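Local coordinates for flavin-nucleotide-binding protein (PDB 4YBN) that binds FAD and heme b at a two-subunit interface and is probably an oxidoreductase of the split beta-barrel flavoprotein superfamily, at residues E23-L28 with R103-F108; D30-A35 with V83-G88; F52-D57 with L154-D159. All blocks are in the same frame, centred on the assembly; numbering follows the deposited sequence. Where two conformers were deposited one is given.

Contact 1 of 3, residues E23-L28 with R103-F108; sequences ERLDDL and RSATLF. With FAD (flavin-adenine dinucleotide), chain K.
Leu25, Leu28 and Asp27 bring helix 23-28 across strand 103-108 nearly at a right angle, the segment axes 9.0 Å apart at an angle of 101°. Both leucines touch the methyl of Ala105. CD1 of Leu25 presses on Ala105 CB at 3.5 Å, a tight fit for two carbons, while CD2 of Leu28 meets Ala105 CB at 3.8 Å. On the other branch, Leu28 CD1 lies 4.0 Å from Arg103 CB and also sits over one face of the guanidinium. This is a helix laid on one face of a split beta-barrel sheet, and the strand uses its two faces differently: Arg103, Ala105 and Leu107 point toward the helix, Ser104 and Thr106 away from it, on the side where FAD lies. Thr106 OG1 lies 3.2 Å from C2A of the FAD adenine, and Ser104 CB 3.3 Å from its N1A. Ser104 OG is held by Thr84. In Arg103 the bend at chi3 (-84°) brings the guanidinium edge to Asp27, whose OD2 lies 4.0 Å from Arg103 NH1. That salt bridge is long, and the planes of the two groups stand 33° apart; a second carboxylate, that of Asp87, pairs with NH2.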
loop_
_atom_site.group_PDB
_atom_site.type_symbol
_atom_site.label_atom_id
_atom_site.label_comp_id
_atom_site.label_asym_id
_atom_site.label_seq_id
_atom_site.Cartn_x
_atom_site.Cartn_y
_atom_site.Cartn_z
ATOM N N GLU A 23 -1.446 17.817 10.624
ATOM C CA GLU A 23 -0.110 17.437 10.972
ATOM C C GLU A 23 0.096 15.927 10.904
ATOM O O GLU A 23 1.147 15.453 10.475
ATOM C CB GLU A 23 0.237 18.006 12.330
ATOM C CG GLU A 23 1.655 17.810 12.779
ATOM C CD GLU A 23 1.815 18.192 14.254
ATOM O OE1 GLU A 23 0.923 18.909 14.762
ATOM O OE2 GLU A 23 2.783 17.747 14.929
ATOM N N ARG A 24 -0.890 15.176 11.330
ATOM C CA ARG A 24 -0.825 13.700 11.227
ATOM C C ARG A 24 -0.886 13.254 9.791
ATOM O O ARG A 24 -0.234 12.301 9.412
ATOM C CB ARG A 24 -1.978 13.051 11.999
ATOM C CG ARG A 24 -1.880 13.283 13.521
ATOM C CD ARG A 24 -2.757 12.292 14.307
ATOM N NE ARG A 24 -2.584 12.447 15.751
ATOM C CZ ARG A 24 -1.762 11.727 16.529
ATOM N NH1 ARG A 24 -1.022 10.743 16.019
ATOM N NH2 ARG A 24 -1.692 11.988 17.844
ATOM N N LEU A 25 -1.697 13.940 9.004
ATOM C CA LEU A 25 -1.691 13.720 7.577
ATOM C C LEU A 25 -0.341 13.887 6.915
ATOM O O LEU A 25 0.119 12.986 6.201
ATOM C CB LEU A 25 -2.736 14.550 6.892
ATOM C CG LEU A 25 -2.704 14.400 5.370
ATOM C CD1 LEU A 25 -3.288 13.064 4.943
ATOM C CD2 LEU A 25 -3.408 15.552 4.710
ATOM N N ASP A 26 0.338 14.992 7.183
ATOM C CA ASP A 26 1.657 15.202 6.644
ATOM C C ASP A 26 2.653 14.171 7.084
ATOM O O ASP A 26 3.523 13.744 6.308
ATOM C CB ASP A 26 2.184 16.637 7.021
ATOM C CG ASP A 26 1.422 17.718 6.317
ATOM O OD1 ASP A 26 0.674 17.390 5.401
ATOM O OD2 ASP A 26 1.566 18.920 6.666
ATOM N N ASP A 27 2.573 13.768 8.327
ATOM C CA ASP A 27 3.441 12.753 8.820
ATOM C C ASP A 27 3.275 11.432 8.035
ATOM O O ASP A 27 4.251 10.826 7.600
ATOM C CB ASP A 27 3.185 12.502 10.313
ATOM C CG ASP A 27 4.191 11.536 10.889
ATOM O OD1 ASP A 27 5.383 11.913 10.958
ATOM O OD2 ASP A 27 3.810 10.386 11.246
ATOM N N LEU A 28 2.042 11.056 7.762
ATOM C CA LEU A 28 1.833 9.876 6.935
ATOM C C LEU A 28 2.338 10.070 5.563
ATOM O O LEU A 28 3.119 9.257 5.063
ATOM C CB LEU A 28 0.365 9.544 6.882
ATOM C CG LEU A 28 -0.006 8.342 6.007
ATOM C CD1 LEU A 28 0.676 7.110 6.489
ATOM C CD2 LEU A 28 -1.480 8.175 5.967
ATOM N N ARG A 103 -2.446 3.286 9.274
ATOM C CA ARG A 103 -2.770 4.706 9.100
ATOM C C ARG A 103 -3.087 4.837 7.614
ATOM O O ARG A 103 -2.358 4.278 6.794
ATOM C CB ARG A 103 -1.559 5.558 9.403
ATOM C CG ARG A 103 -1.057 5.650 10.826
ATOM C CD ARG A 103 0.318 6.272 10.827
ATOM N NE ARG A 103 1.292 5.223 10.560
ATOM C CZ ARG A 103 2.558 5.392 10.233
ATOM N NH1 ARG A 103 3.068 6.625 10.115
ATOM N NH2 ARG A 103 3.318 4.292 10.003
ATOM N N SER A 104 -4.168 5.488 7.236
ATOM C CA SER A 104 -4.520 5.558 5.861
ATOM C C SER A 104 -5.084 6.953 5.543
ATOM O O SER A 104 -5.823 7.502 6.362
ATOM C CB SER A 104 -5.620 4.510 5.510
ATOM O OG SER A 104 -5.759 4.566 4.065
ATOM N N ALA A 105 -4.736 7.507 4.403
ATOM C CA ALA A 105 -5.322 8.796 4.005
ATOM C C ALA A 105 -5.904 8.613 2.657
ATOM O O ALA A 105 -5.372 7.862 1.829
ATOM C CB ALA A 105 -4.250 9.856 4.006
ATOM N N THR A 106 -7.005 9.308 2.406
ATOM C CA THR A 106 -7.621 9.338 1.105
ATOM C C THR A 106 -7.832 10.822 0.716
ATOM O O THR A 106 -8.301 11.592 1.550
ATOM C CB THR A 106 -8.978 8.651 1.096
ATOM O OG1 THR A 106 -8.884 7.396 1.805
ATOM C CG2 THR A 106 -9.316 8.356 -0.341
ATOM N N LEU A 107 -7.344 11.207 -0.456
ATOM C CA LEU A 107 -7.450 12.565 -1.010
ATOM C C LEU A 107 -8.206 12.591 -2.367
ATOM O O LEU A 107 -8.047 11.706 -3.184
ATOM C CB LEU A 107 -6.084 13.165 -1.266
ATOM C CG LEU A 107 -5.258 13.171 0.034
ATOM C CD1 LEU A 107 -4.378 11.914 0.164
ATOM C CD2 LEU A 107 -4.423 14.431 0.112
ATOM N N PHE A 108 -8.954 13.651 -2.648
ATOM C CA PHE A 108 -9.829 13.636 -3.832
ATOM C C PHE A 108 -9.549 14.927 -4.549
ATOM O O PHE A 108 -9.441 15.935 -3.880
ATOM C CB PHE A 108 -11.276 13.689 -3.339
ATOM C CG PHE A 108 -11.676 12.507 -2.528
ATOM C CD1 PHE A 108 -12.050 11.322 -3.168
ATOM C CD2 PHE A 108 -11.698 12.563 -1.147
ATOM C CE1 PHE A 108 -12.454 10.198 -2.437
ATOM C CE2 PHE A 108 -12.100 11.454 -0.394
ATOM C CZ PHE A 108 -12.484 10.270 -1.062
HETATM P PA FAD K . -17.552 4.771 3.738
HETATM O O1A FAD K . -18.630 5.327 4.625
HETATM O O2A FAD K . -17.985 3.840 2.645
HETATM O O5B FAD K . -16.631 6.035 3.204
HETATM C C5B FAD K . -16.910 7.405 3.565
HETATM C C4B FAD K . -15.625 8.242 3.629
HETATM O O4B FAD K . -14.823 7.816 4.747
HETATM C C3B FAD K . -14.629 8.055 2.476
HETATM O O3B FAD K . -14.980 8.689 1.232
HETATM C C2B FAD K . -13.284 8.469 3.096
HETATM O O2B FAD K . -13.043 9.865 2.968
HETATM C C1B FAD K . -13.439 8.127 4.585
HETATM N N9A FAD K . -12.608 6.958 4.894
HETATM C C8A FAD K . -13.146 5.727 5.074
HETATM N N7A FAD K . -12.155 4.814 5.293
HETATM C C5A FAD K . -10.976 5.464 5.249
HETATM C C6A FAD K . -9.563 5.028 5.395
HETATM N N6A FAD K . -9.348 3.718 5.652
HETATM N N1A FAD K . -8.586 5.980 5.303
HETATM C C2A FAD K . -8.877 7.288 5.030
HETATM N N3A FAD K . -10.151 7.717 4.893
HETATM C C4A FAD K . -11.249 6.880 4.992
HETATM N N1 FAD K . -12.105 -2.379 6.722
HETATM C C2 FAD K . -12.830 -3.537 6.735
HETATM O O2 FAD K . -14.067 -3.342 6.730
HETATM N N3 FAD K . -12.242 -4.770 6.741
HETATM C C4 FAD K . -10.870 -4.928 6.661
HETATM O O4 FAD K . -10.208 -6.003 6.605
HETATM C C4X FAD K . -10.027 -3.711 6.679
HETATM N N5 FAD K . -8.674 -3.779 6.608
HETATM C C5X FAD K . -7.951 -2.628 6.563
HETATM C C6 FAD K . -6.598 -2.690 6.514
HETATM C C7 FAD K . -5.865 -1.517 6.513
HETATM C C7M FAD K . -4.375 -1.565 6.437
HETATM C C8 FAD K . -6.506 -0.184 6.530
HETATM C C8M FAD K . -5.692 1.082 6.464
HETATM C C9 FAD K . -7.867 -0.124 6.591
HETATM C C9A FAD K . -8.604 -1.300 6.605
HETATM N N10 FAD K . -9.998 -1.232 6.630
HETATM C C10 FAD K . -10.741 -2.410 6.695
HETATM C "C1'" FAD K . -10.693 0.079 6.707
HETATM C "C2'" FAD K . -11.422 0.492 5.456
HETATM O "O2'" FAD K . -10.550 1.319 4.690
HETATM C "C3'" FAD K . -12.620 1.336 5.901
HETATM O "O3'" FAD K . -12.177 2.336 6.879
HETATM C "C4'" FAD K . -13.747 0.414 6.440
HETATM O "O4'" FAD K . -14.161 -0.552 5.432
HETATM C "C5'" FAD K . -14.942 1.244 6.872
HETATM O "O5'" FAD K . -15.239 2.155 5.825
HETATM P P FAD K . -16.568 3.059 5.853
HETATM O O1P FAD K . -16.464 3.803 7.159
HETATM O O2P FAD K . -17.750 2.208 5.559
HETATM O O3P FAD K . -16.378 4.067 4.635
#

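Contact 2 of 3, residues D30-A35 with V83-G88; sequences DTIPLA and VTALDG
A single water stands between the backbones of Leu34 and Thr84, where two antiparallel strands have parted too far for direct bonding. It donates to Leu34 O at 2.8 Å and accepts from Thr84 N at 2.9 Å, bridging two main-chain groups. The touching parts run 144° apart, and the CA separation grows from 4.9 Å between Ala35 and Val83 to 6.7 Å between Ile32 and Ala85. Ile32 makes most of the side-chain contact here. In this residue CG1 stands beside the backbone N (chi1 -57°), and the turn at chi2 lays Ile32 CD1 along the strand, 3.7 Å from Ala85 CB, with CG2 against Thr84 O. Val83 slides past in the opposite direction: Val83 CG1 packs on Ile32 CB at 3.8 Å, and its other branch, CG2, reaches Ala35 CB at 4.0 Å. Farther along the same segment, past the touching residues, Asp87 and Gly88 both face Arg101, a classic beta bulge. Thr84 and Leu34 line FAD pockets; Thr84 packs on Leu34 of the second subunit, and Leu34 on Thr84 of the second subunit. Within the chain, Leu28 and Leu29 of helix 22-29 cover Ala85 and Val83, strand 44-55 adds Phe52 beside Val83, and strand 99-108 pairs with strand 78-91.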
loop_
_atom_site.group_PDB
_atom_site.type_symbol
_atom_site.label_atom_id
_atom_site.label_comp_id
_atom_site.label_asym_id
_atom_site.label_seq_id
_atom_site.Cartn_x
_atom_site.Cartn_y
_atom_site.Cartn_z
ATOM N N ASP A 30 4.623 12.025 4.536
ATOM C CA ASP A 30 6.036 12.104 4.525
ATOM C C ASP A 30 6.715 10.825 4.944
ATOM O O ASP A 30 7.924 10.826 5.125
ATOM C CB ASP A 30 6.467 13.166 5.532
ATOM C CG ASP A 30 6.075 14.570 5.063
ATOM O OD1 ASP A 30 5.798 14.716 3.843
ATOM O OD2 ASP A 30 6.030 15.478 5.918
ATOM N N THR A 31 5.962 9.762 5.156
ATOM C CA THR A 31 6.508 8.496 5.532
ATOM C C THR A 31 6.436 7.507 4.359
ATOM O O THR A 31 7.420 6.859 4.059
ATOM C CB THR A 31 5.727 7.928 6.737
ATOM O OG1 THR A 31 5.818 8.834 7.816
ATOM C CG2 THR A 31 6.325 6.571 7.189
ATOM N N ILE A 32 5.277 7.361 3.749
ATOM C CA ILE A 32 5.041 6.323 2.733
ATOM C C ILE A 32 5.237 6.936 1.389
ATOM O O ILE A 32 4.597 7.926 1.129
ATOM C CB ILE A 32 3.568 5.818 2.839
ATOM C CG1 ILE A 32 3.288 5.289 4.265
ATOM C CG2 ILE A 32 3.283 4.724 1.812
ATOM C CD1 ILE A 32 4.116 4.074 4.614
ATOM N N PRO A 33 6.074 6.364 0.511
ATOM C CA PRO A 33 6.290 6.929 -0.813
ATOM C C PRO A 33 5.359 6.428 -1.928
ATOM O O PRO A 33 5.428 6.924 -3.036
ATOM C CB PRO A 33 7.712 6.510 -1.111
ATOM C CG PRO A 33 7.825 5.211 -0.486
ATOM C CD PRO A 33 6.999 5.242 0.761
ATOM N N LEU A 34 4.490 5.467 -1.624
ATOM C CA LEU A 34 3.606 4.879 -2.609
ATOM C C LEU A 34 2.200 5.375 -2.391
ATOM O O LEU A 34 1.695 5.405 -1.260
ATOM C CB LEU A 34 3.673 3.365 -2.510
ATOM C CG LEU A 34 2.534 2.501 -3.021
ATOM C CD1 LEU A 34 2.435 2.583 -4.529
ATOM C CD2 LEU A 34 2.754 1.067 -2.536
ATOM N N ALA A 35 1.555 5.772 -3.480
ATOM C CA ALA A 35 0.141 6.080 -3.449
ATOM C C ALA A 35 -0.573 5.122 -4.426
ATOM O O ALA A 35 0.027 4.641 -5.409
ATOM C CB ALA A 35 -0.076 7.526 -3.907
ATOM N N VAL A 83 -3.242 6.460 0.397
ATOM C CA VAL A 83 -1.899 6.287 0.976
ATOM C C VAL A 83 -2.038 5.562 2.290
ATOM O O VAL A 83 -2.724 6.037 3.194
ATOM C CB VAL A 83 -1.127 7.629 1.193
ATOM C CG1 VAL A 83 0.273 7.352 1.743
ATOM C CG2 VAL A 83 -1.027 8.343 -0.160
ATOM N N THR A 84 -1.340 4.435 2.417
ATOM C CA THR A 84 -1.548 3.513 3.546
ATOM C C THR A 84 -0.223 2.984 4.117
ATOM O O THR A 84 0.704 2.606 3.388
ATOM C CB THR A 84 -2.466 2.331 3.055
ATOM O OG1 THR A 84 -3.768 2.859 2.744
ATOM C CG2 THR A 84 -2.659 1.305 4.121
ATOM N N ALA A 85 -0.146 3.051 5.426
ATOM C CA ALA A 85 0.889 2.418 6.222
ATOM C C ALA A 85 0.314 1.315 7.050
ATOM O O ALA A 85 -0.549 1.539 7.861
ATOM C CB ALA A 85 1.497 3.444 7.124
ATOM N N LEU A 86 0.790 0.109 6.829
ATOM C CA LEU A 86 0.408 -1.081 7.629
ATOM C C LEU A 86 1.399 -1.246 8.739
ATOM O O LEU A 86 2.561 -1.498 8.454
ATOM C CB LEU A 86 0.487 -2.303 6.735
ATOM C CG LEU A 86 0.143 -3.706 7.295
ATOM C CD1 LEU A 86 -1.196 -3.677 7.949
ATOM C CD2 LEU A 86 0.144 -4.727 6.179
ATOM N N ASP A 87 0.942 -1.068 9.975
ATOM C CA ASP A 87 1.738 -0.996 11.172
ATOM C C ASP A 87 1.733 -2.213 12.044
ATOM O O ASP A 87 2.525 -2.298 12.940
ATOM C CB ASP A 87 1.264 0.178 12.034
ATOM C CG ASP A 87 1.504 1.504 11.347
ATOM O OD1 ASP A 87 2.420 1.538 10.498
ATOM O OD2 ASP A 87 0.822 2.483 11.636
ATOM N N GLY A 88 0.845 -3.149 11.816
ATOM C CA GLY A 88 0.849 -4.376 12.599
ATOM C C GLY A 88 -0.439 -5.127 12.546
ATOM O O GLY A 88 -1.431 -4.686 11.937
HETATM O O HOH W 1 0.127 3.562 0.111
#

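Contact 3 of 3, residues F52-D57 with L154-D159; sequences FGRVGD and LAIGDD
Ile156 carries this contact, its side chain laid across the peptide of Asp57 and its backbone N-H bonded to the carbonyl of the same residue. Ile156 N donates to Asp57 O at 2.8 Å, nearly straight (168°), although the donor approaches tilted from the carbonyl plane. Setting CG1 beside the backbone N (chi1 -56°) and then extending the chain at chi2 carries Ile156 CD1 to 3.9 Å from Asp57 C, the carbonyl carbon, and on to Arg54. Ile156 CD1 crosses the aliphatic part of Arg54 at about a right angle, 3.9 Å from Arg54 CG. The backbone bond falls where a beta hairpin meets the end of another strand: residues 52-57 bring strand 44-55 into its tight turn toward strand 58-64, which itself pairs with strand 149-155 in the curled antiparallel sheet. Gly56 has a positive phi in this turn, a setting that favours glycine. Arg54 leaves the backbone extended, with CG anti to N, then bends at chi3 (57°), and this kink swings the guanidinium back over the turn. Arg54 NH1 donates to Gly56 O at 2.8 Å in a bent bond, the oxygen lying somewhat out of the guanidinium plane, while NH2 forms a salt bridge to Asp30. Asp57 OD1 forms a salt bridge with Arg22 at the start of helix 22-29. The same helix sets Leu25 and Leu29 against Ile156, and Leu107 of strand 99-108 also packs on that isoleucine.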
loop_
_atom_site.group_PDB
_atom_site.type_symbol
_atom_site.label_atom_id
_atom_site.label_comp_id
_atom_site.label_asym_id
_atom_site.label_seq_id
_atom_site.Cartn_x
_atom_site.Cartn_y
_atom_site.Cartn_z
ATOM N N PHE A 52 4.844 9.119 -4.901
ATOM C CA PHE A 52 4.430 10.506 -4.803
ATOM C C PHE A 52 5.346 11.175 -3.760
ATOM O O PHE A 52 5.949 10.497 -2.889
ATOM C CB PHE A 52 2.989 10.618 -4.382
ATOM C CG PHE A 52 2.801 10.404 -2.933
ATOM C CD1 PHE A 52 2.701 9.086 -2.403
ATOM C CD2 PHE A 52 2.810 11.473 -2.035
ATOM C CE1 PHE A 52 2.649 8.844 -1.041
ATOM C CE2 PHE A 52 2.748 11.239 -0.684
ATOM C CZ PHE A 52 2.700 9.928 -0.158
ATOM N N GLY A 53 5.424 12.489 -3.796
ATOM C CA GLY A 53 6.017 13.246 -2.697
ATOM C C GLY A 53 5.120 14.422 -2.335
ATOM O O GLY A 53 4.437 14.971 -3.209
ATOM N N ARG A 54 5.015 14.745 -1.062
ATOM C CA ARG A 54 4.329 15.919 -0.627
ATOM C C ARG A 54 5.309 17.085 -0.752
ATOM O O ARG A 54 6.388 17.074 -0.100
ATOM C CB ARG A 54 3.872 15.803 0.819
ATOM C CG ARG A 54 3.010 16.987 1.225
ATOM C CD ARG A 54 2.583 16.998 2.688
ATOM N NE ARG A 54 3.684 16.965 3.675
ATOM C CZ ARG A 54 4.283 18.068 4.139
ATOM N NH1 ARG A 54 3.860 19.254 3.782
ATOM N NH2 ARG A 54 5.239 17.996 5.035
ATOM N N VAL A 55 4.958 18.062 -1.579
ATOM C CA VAL A 55 5.758 19.293 -1.747
ATOM C C VAL A 55 4.909 20.373 -1.234
ATOM O O VAL A 55 4.080 20.874 -1.923
ATOM C CB VAL A 55 6.188 19.485 -3.174
ATOM C CG1 VAL A 55 7.027 20.760 -3.388
ATOM C CG2 VAL A 55 6.986 18.257 -3.597
ATOM N N GLY A 56 5.088 20.641 0.036
ATOM C CA GLY A 56 4.241 21.583 0.738
ATOM C C GLY A 56 2.799 21.145 0.869
ATOM O O GLY A 56 2.533 20.138 1.512
ATOM N N ASP A 57 1.907 21.836 0.201
ATOM C CA ASP A 57 0.511 21.531 0.214
ATOM C C ASP A 57 0.067 20.932 -1.117
ATOM O O ASP A 57 -1.092 20.986 -1.480
ATOM C CB ASP A 57 -0.317 22.758 0.547
ATOM C CG ASP A 57 -0.028 23.294 1.937
ATOM O OD1 ASP A 57 0.108 22.532 2.917
ATOM O OD2 ASP A 57 0.071 24.512 2.055
ATOM N N LEU A 154 -1.701 17.416 -7.069
ATOM C CA LEU A 154 -2.999 17.482 -6.465
ATOM C C LEU A 154 -2.935 18.296 -5.204
ATOM O O LEU A 154 -2.136 18.030 -4.325
ATOM C CB LEU A 154 -3.433 16.043 -6.145
ATOM C CG LEU A 154 -4.764 15.851 -5.415
ATOM C CD1 LEU A 154 -5.865 16.151 -6.412
ATOM C CD2 LEU A 154 -4.962 14.478 -4.848
ATOM N N ALA A 155 -3.798 19.300 -5.123
ATOM C CA ALA A 155 -3.882 20.212 -3.991
ATOM C C ALA A 155 -4.356 19.539 -2.748
ATOM O O ALA A 155 -5.335 18.837 -2.774
ATOM C CB ALA A 155 -4.816 21.405 -4.321
ATOM N N ILE A 156 -3.652 19.757 -1.640
ATOM C CA ILE A 156 -4.105 19.303 -0.370
ATOM C C ILE A 156 -4.743 20.502 0.322
ATOM O O ILE A 156 -4.035 21.383 0.816
ATOM C CB ILE A 156 -3.000 18.796 0.520
ATOM C CG1 ILE A 156 -2.213 17.684 -0.160
ATOM C CG2 ILE A 156 -3.614 18.347 1.848
ATOM C CD1 ILE A 156 -0.829 17.448 0.472
ATOM N N GLY A 157 -6.061 20.488 0.373
ATOM C CA GLY A 157 -6.801 21.633 0.865
ATOM C C GLY A 157 -7.287 21.345 2.258
ATOM O O GLY A 157 -6.681 20.528 2.958
ATOM N N ASP A 158 -8.367 22.030 2.669
ATOM C CA ASP A 158 -8.943 21.808 3.997
ATOM C C ASP A 158 -9.982 20.709 3.993
ATOM O O ASP A 158 -10.178 20.085 4.978
ATOM C CB ASP A 158 -9.609 23.086 4.503
ATOM C CG ASP A 158 -8.598 24.164 4.807
ATOM O OD1 ASP A 158 -7.594 23.857 5.495
ATOM O OD2 ASP A 158 -8.797 25.299 4.349
ATOM N N ASP A 159 -10.663 20.508 2.878
ATOM C CA ASP A 159 -11.867 19.722 2.880
ATOM C C ASP A 159 -11.791 18.434 2.014
ATOM O O ASP A 159 -12.766 17.679 1.932
ATOM C CB ASP A 159 -13.049 20.617 2.420
ATOM C CG ASP A 159 -13.410 21.749 3.454
ATOM O OD1 ASP A 159 -13.083 21.647 4.654
ATOM O OD2 ASP A 159 -14.020 22.775 3.054
#

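From the N terminus, helix 22-29 opens contact 1; the loop leading into strand 34-41 opens contact 2, and the end of strand 44-55 opens contact 3. Strand 78-91 closes contact 2 first; strand 99-108 next closes contact 1, whose longer loop encloses that of contact 2; the residues just after strand 149-155 close contact 3 last. Contact 3 therefore crosses both others. The three share one curled antiparallel sheet. Val83 O probably accepts from Ala105 N between contacts 1 and 2, Leu107 packs on Leu154 between contacts 1 and 3, and Ala35 packs on Phe52 between contacts 2 and 3. Contacts 1 and 2 also reach the second subunit.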